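Local coordinates for 3-oxoacyl-[acyl-carrier protein] synthase (Thermus thermophilus, PDB 1UB7) that probably catalyses the first condensation of fatty acid synthesis, joining an acetyl group from acetyl-CoA to malonyl-ACP, at residues Tyr10-Phe21 with Ile38-Glu48. Numbering follows the deposited sequence.
Sequences YVPERVMTNADF and IKERRVAAEDE
Met-16 N donates to Arg-41 O and Val-43 N to Arg-14 O, tying strands 14-17 and 40-43 into a short, weakly bonded antiparallel ribbon whose axes approach to 4.6 Å at 145°. How an arginine can lock a strand pair to the helix that follows is illustrated by Arg-41. With CG between its own backbone N and carbonyl carbon (chi1 74°) and the chain bent beyond it, its guanidinium folds back onto the first strand: NE donates to Met-16 O at 3.0 Å, and NH2 reaches Asn-18 OD1 at 2.8 Å. OD1 lies near the guanidinium plane, while NH2 approaches from above the plane of the amide. Phe-21 CE2 sits over the centre of one guanidinium face, 3.3 Å from Arg-41 CZ, and Ile-38 CG2 covers the other. A leucine in place of Arg-41 would probably leave Asn-18 OD1 and Met-16 O without these side-chain donors. Asn-18 ND2, also bonded to Asp-29, donates to Ile-38 O at 2.9 Å in the carbonyl plane, while Thr-17 and Asp-20 close a capping box at the helix start. On the ribbon's other face, Arg-42 lies between Val-11 CG2 and Val-15 CG2, one over each guanidinium face, and its NH1 donates edge-on to Pro-12 O at 2.9 Å. Farther along, Tyr-10 OH donates to the syn lone pair of Glu-48 OE2 at 2.6 Å; that carboxylate also meets Lys-56 in a salt bridge. The Ile-38 side chain lies about 6 Å from that of Asn-276, a predicted active-site residue. In this thiolase-like fold the ribbon thus leads off strand 3-10, an outermost strand of the five-stranded sheet, with helix 50-64 against Tyr-10, Pro-12 and Glu-48, helix 29-35 against Asn-18, and helix 271-274 touching Val-11, Ile-38 and Arg-42.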
loop_
_atom_site.group_PDB
_atom_site.type_symbol
_atom_site.label_atom_id
_atom_site.label_comp_id
_atom_site.label_asym_id
_atom_site.label_seq_id
_atom_site.Cartn_x
_atom_site.Cartn_y
_atom_site.Cartn_z
ATOM N N TYR A 10 5.108 -5.848 -19.490
ATOM C CA TYR A 10 6.505 -6.062 -19.848
ATOM C C TYR A 10 7.104 -7.206 -19.052
ATOM O O TYR A 10 6.707 -7.446 -17.914
ATOM C CB TYR A 10 7.296 -4.787 -19.526
ATOM C CG TYR A 10 8.811 -4.933 -19.560
ATOM C CD1 TYR A 10 9.528 -4.735 -20.745
ATOM C CD2 TYR A 10 9.534 -5.223 -18.395
ATOM C CE1 TYR A 10 10.927 -4.812 -20.765
ATOM C CE2 TYR A 10 10.930 -5.302 -18.404
ATOM C CZ TYR A 10 11.615 -5.092 -19.594
ATOM O OH TYR A 10 12.986 -5.134 -19.616
ATOM N N VAL A 11 8.042 -7.928 -19.655
ATOM C CA VAL A 11 8.745 -8.992 -18.942
ATOM C C VAL A 11 10.186 -8.758 -19.269
ATOM O O VAL A 11 10.509 -8.255 -20.338
ATOM C CB VAL A 11 8.385 -10.420 -19.400
ATOM C CG1 VAL A 11 7.094 -10.873 -18.741
ATOM C CG2 VAL A 11 8.291 -10.481 -20.910
ATOM N N PRO A 12 11.082 -9.079 -18.339
ATOM C CA PRO A 12 12.489 -8.854 -18.666
ATOM C C PRO A 12 12.885 -9.691 -19.893
ATOM O O PRO A 12 12.233 -10.686 -20.230
ATOM C CB PRO A 12 13.212 -9.288 -17.393
ATOM C CG PRO A 12 12.215 -9.001 -16.326
ATOM C CD PRO A 12 10.921 -9.492 -16.937
ATOM N N GLU A 13 13.962 -9.266 -20.543
ATOM C CA GLU A 13 14.497 -9.896 -21.743
ATOM C C GLU A 13 15.129 -11.276 -21.512
ATOM O O GLU A 13 14.917 -12.201 -22.293
ATOM C CB GLU A 13 15.523 -8.944 -22.351
ATOM C CG GLU A 13 16.186 -9.396 -23.624
ATOM C CD GLU A 13 17.265 -8.418 -24.062
ATOM O OE1 GLU A 13 16.958 -7.211 -24.198
ATOM O OE2 GLU A 13 18.419 -8.854 -24.264
ATOM N N ARG A 14 15.895 -11.413 -20.439
ATOM C CA ARG A 14 16.559 -12.676 -20.133
ATOM C C ARG A 14 15.616 -13.820 -19.753
ATOM O O ARG A 14 14.845 -13.720 -18.794
ATOM C CB ARG A 14 17.587 -12.454 -19.021
ATOM C CG ARG A 14 18.225 -13.714 -18.462
ATOM C CD ARG A 14 19.736 -13.514 -18.337
ATOM N NE ARG A 14 20.322 -14.230 -17.202
ATOM C CZ ARG A 14 21.614 -14.195 -16.880
ATOM N NH1 ARG A 14 22.467 -13.482 -17.611
ATOM N NH2 ARG A 14 22.056 -14.862 -15.819
ATOM N N VAL A 15 15.700 -14.914 -20.511
ATOM C CA VAL A 15 14.871 -16.096 -20.271
ATOM C C VAL A 15 15.627 -17.155 -19.466
ATOM O O VAL A 15 16.860 -17.223 -19.499
ATOM C CB VAL A 15 14.409 -16.745 -21.601
ATOM C CG1 VAL A 15 13.510 -17.943 -21.317
ATOM C CG2 VAL A 15 13.671 -15.729 -22.457
ATOM N N MET A 16 14.879 -17.975 -18.734
ATOM C CA MET A 16 15.477 -19.037 -17.947
ATOM C C MET A 16 14.639 -20.303 -18.062
ATOM O O MET A 16 13.555 -20.410 -17.483
ATOM C CB MET A 16 15.612 -18.618 -16.489
ATOM C CG MET A 16 16.701 -19.389 -15.778
ATOM S SD MET A 16 17.295 -18.576 -14.301
ATOM C CE MET A 16 17.566 -19.963 -13.222
ATOM N N THR A 17 15.166 -21.257 -18.828
ATOM C CA THR A 17 14.514 -22.540 -19.084
ATOM C C THR A 17 14.668 -23.508 -17.919
ATOM O O THR A 17 15.567 -23.356 -17.082
ATOM C CB THR A 17 15.105 -23.201 -20.338
ATOM O OG1 THR A 17 16.513 -23.398 -20.152
ATOM C CG2 THR A 17 14.886 -22.317 -21.561
ATOM N N ASN A 18 13.784 -24.502 -17.865
ATOM C CA ASN A 18 13.847 -25.495 -16.803
ATOM C C ASN A 18 15.228 -26.128 -16.890
ATOM O O ASN A 18 15.808 -26.518 -15.878
ATOM C CB ASN A 18 12.760 -26.565 -16.972
ATOM C CG ASN A 18 11.347 -26.018 -16.763
ATOM O OD1 ASN A 18 11.111 -25.152 -15.919
ATOM N ND2 ASN A 18 10.399 -26.548 -17.521
ATOM N N ALA A 19 15.749 -26.207 -18.112
ATOM C CA ALA A 19 17.077 -26.760 -18.358
ATOM C C ALA A 19 18.080 -25.976 -17.513
ATOM O O ALA A 19 18.910 -26.561 -16.805
ATOM C CB ALA A 19 17.426 -26.639 -19.844
ATOM N N ASP A 20 17.984 -24.648 -17.590
ATOM C CA ASP A 20 18.848 -23.750 -16.831
ATOM C C ASP A 20 18.843 -24.109 -15.347
ATOM O O ASP A 20 19.814 -23.857 -14.630
ATOM C CB ASP A 20 18.385 -22.304 -17.006
ATOM C CG ASP A 20 18.798 -21.719 -18.337
ATOM O OD1 ASP A 20 20.018 -21.631 -18.590
ATOM O OD2 ASP A 20 17.905 -21.342 -19.126
ATOM N N PHE A 21 17.737 -24.690 -14.895
ATOM C CA PHE A 21 17.594 -25.098 -13.505
ATOM C C PHE A 21 18.160 -26.505 -13.284
ATOM O O PHE A 21 18.648 -26.820 -12.196
ATOM C CB PHE A 21 16.118 -25.042 -13.089
ATOM C CG PHE A 21 15.607 -23.643 -12.834
ATOM C CD1 PHE A 21 15.995 -22.943 -11.691
ATOM C CD2 PHE A 21 14.736 -23.024 -13.737
ATOM C CE1 PHE A 21 15.522 -21.652 -11.450
ATOM C CE2 PHE A 21 14.257 -21.732 -13.506
ATOM C CZ PHE A 21 14.651 -21.046 -12.361
ATOM N N ILE A 38 5.192 -24.930 -15.562
ATOM C CA ILE A 38 6.121 -23.928 -16.071
ATOM C C ILE A 38 7.273 -24.499 -16.891
ATOM O O ILE A 38 7.912 -25.476 -16.494
ATOM C CB ILE A 38 6.693 -23.095 -14.912
ATOM C CG1 ILE A 38 5.540 -22.542 -14.073
ATOM C CG2 ILE A 38 7.542 -21.964 -15.456
ATOM C CD1 ILE A 38 5.958 -21.949 -12.756
ATOM N N LYS A 39 7.525 -23.867 -18.036
ATOM C CA LYS A 39 8.596 -24.262 -18.950
ATOM C C LYS A 39 9.728 -23.237 -18.933
ATOM O O LYS A 39 10.904 -23.602 -18.975
ATOM C CB LYS A 39 8.056 -24.410 -20.378
ATOM C CG LYS A 39 7.081 -25.564 -20.558
ATOM C CD LYS A 39 6.484 -25.581 -21.957
ATOM C CE LYS A 39 5.514 -26.740 -22.134
ATOM N NZ LYS A 39 4.879 -26.732 -23.486
ATOM N N GLU A 40 9.373 -21.953 -18.892
ATOM C CA GLU A 40 10.373 -20.884 -18.848
ATOM C C GLU A 40 9.792 -19.716 -18.072
ATOM O O GLU A 40 8.584 -19.654 -17.846
ATOM C CB GLU A 40 10.724 -20.352 -20.247
ATOM C CG GLU A 40 10.765 -21.350 -21.389
ATOM C CD GLU A 40 11.139 -20.684 -22.710
ATOM O OE1 GLU A 40 10.579 -19.604 -23.017
ATOM O OE2 GLU A 40 11.987 -21.242 -23.444
ATOM N N ARG A 41 10.668 -18.794 -17.676
ATOM C CA ARG A 41 10.276 -17.582 -16.966
ATOM C C ARG A 41 11.321 -16.515 -17.296
ATOM O O ARG A 41 12.439 -16.841 -17.700
ATOM C CB ARG A 41 10.204 -17.812 -15.444
ATOM C CG ARG A 41 11.549 -17.934 -14.723
ATOM C CD ARG A 41 11.685 -19.313 -14.108
ATOM N NE ARG A 41 11.744 -20.326 -15.155
ATOM C CZ ARG A 41 11.341 -21.584 -15.021
ATOM N NH1 ARG A 41 10.836 -22.011 -13.869
ATOM N NH2 ARG A 41 11.443 -22.413 -16.050
ATOM N N ARG A 42 10.950 -15.246 -17.140
ATOM C CA ARG A 42 11.851 -14.136 -17.420
ATOM C C ARG A 42 12.527 -13.653 -16.144
ATOM O O ARG A 42 11.954 -13.752 -15.073
ATOM C CB ARG A 42 11.075 -12.992 -18.072
ATOM C CG ARG A 42 10.363 -13.391 -19.352
ATOM C CD ARG A 42 11.308 -14.111 -20.310
ATOM N NE ARG A 42 10.679 -14.337 -21.609
ATOM C CZ ARG A 42 10.614 -13.429 -22.584
ATOM N NH1 ARG A 42 11.148 -12.223 -22.417
ATOM N NH2 ARG A 42 10.008 -13.722 -23.729
ATOM N N VAL A 43 13.748 -13.144 -16.260
ATOM C CA VAL A 43 14.493 -12.656 -15.096
ATOM C C VAL A 43 15.059 -11.257 -15.368
ATOM O O VAL A 43 15.698 -11.021 -16.401
ATOM C CB VAL A 43 15.657 -13.620 -14.728
ATOM C CG1 VAL A 43 16.382 -13.131 -13.478
ATOM C CG2 VAL A 43 15.108 -15.031 -14.504
ATOM N N ALA A 44 14.825 -10.340 -14.431
ATOM C CA ALA A 44 15.282 -8.958 -14.574
ATOM C C ALA A 44 16.794 -8.844 -14.679
ATOM O O ALA A 44 17.528 -9.571 -14.007
ATOM C CB ALA A 44 14.781 -8.118 -13.397
ATOM N N ALA A 45 17.259 -7.922 -15.517
ATOM C CA ALA A 45 18.693 -7.731 -15.672
ATOM C C ALA A 45 19.292 -7.397 -14.304
ATOM O O ALA A 45 18.572 -7.028 -13.368
ATOM C CB ALA A 45 18.972 -6.619 -16.666
ATOM N N GLU A 46 20.610 -7.521 -14.194
ATOM C CA GLU A 46 21.309 -7.279 -12.940
ATOM C C GLU A 46 20.927 -5.976 -12.243
ATOM O O GLU A 46 20.691 -5.955 -11.034
ATOM C CB GLU A 46 22.816 -7.291 -13.178
ATOM C CG GLU A 46 23.637 -7.373 -11.897
ATOM C CD GLU A 46 25.093 -6.997 -12.114
ATOM O OE1 GLU A 46 25.698 -7.494 -13.090
ATOM O OE2 GLU A 46 25.632 -6.206 -11.304
ATOM N N ASP A 47 20.875 -4.889 -13.001
ATOM C CA ASP A 47 20.538 -3.595 -12.435
ATOM C C ASP A 47 19.137 -3.156 -12.866
ATOM O O ASP A 47 18.893 -1.971 -13.113
ATOM C CB ASP A 47 21.569 -2.577 -12.894
ATOM C CG ASP A 47 21.614 -2.454 -14.407
ATOM O OD1 ASP A 47 21.205 -3.420 -15.095
ATOM O OD2 ASP A 47 22.059 -1.403 -14.916
ATOM N N GLU A 48 18.219 -4.110 -12.970
ATOM C CA GLU A 48 16.849 -3.799 -13.360
ATOM C C GLU A 48 15.944 -4.159 -12.194
ATOM O O GLU A 48 15.811 -5.330 -11.859
ATOM C CB GLU A 48 16.465 -4.612 -14.596
ATOM C CG GLU A 48 15.039 -4.426 -15.065
ATOM C CD GLU A 48 14.729 -5.235 -16.325
ATOM O OE1 GLU A 48 15.185 -6.394 -16.408
ATOM O OE2 GLU A 48 14.018 -4.722 -17.223
#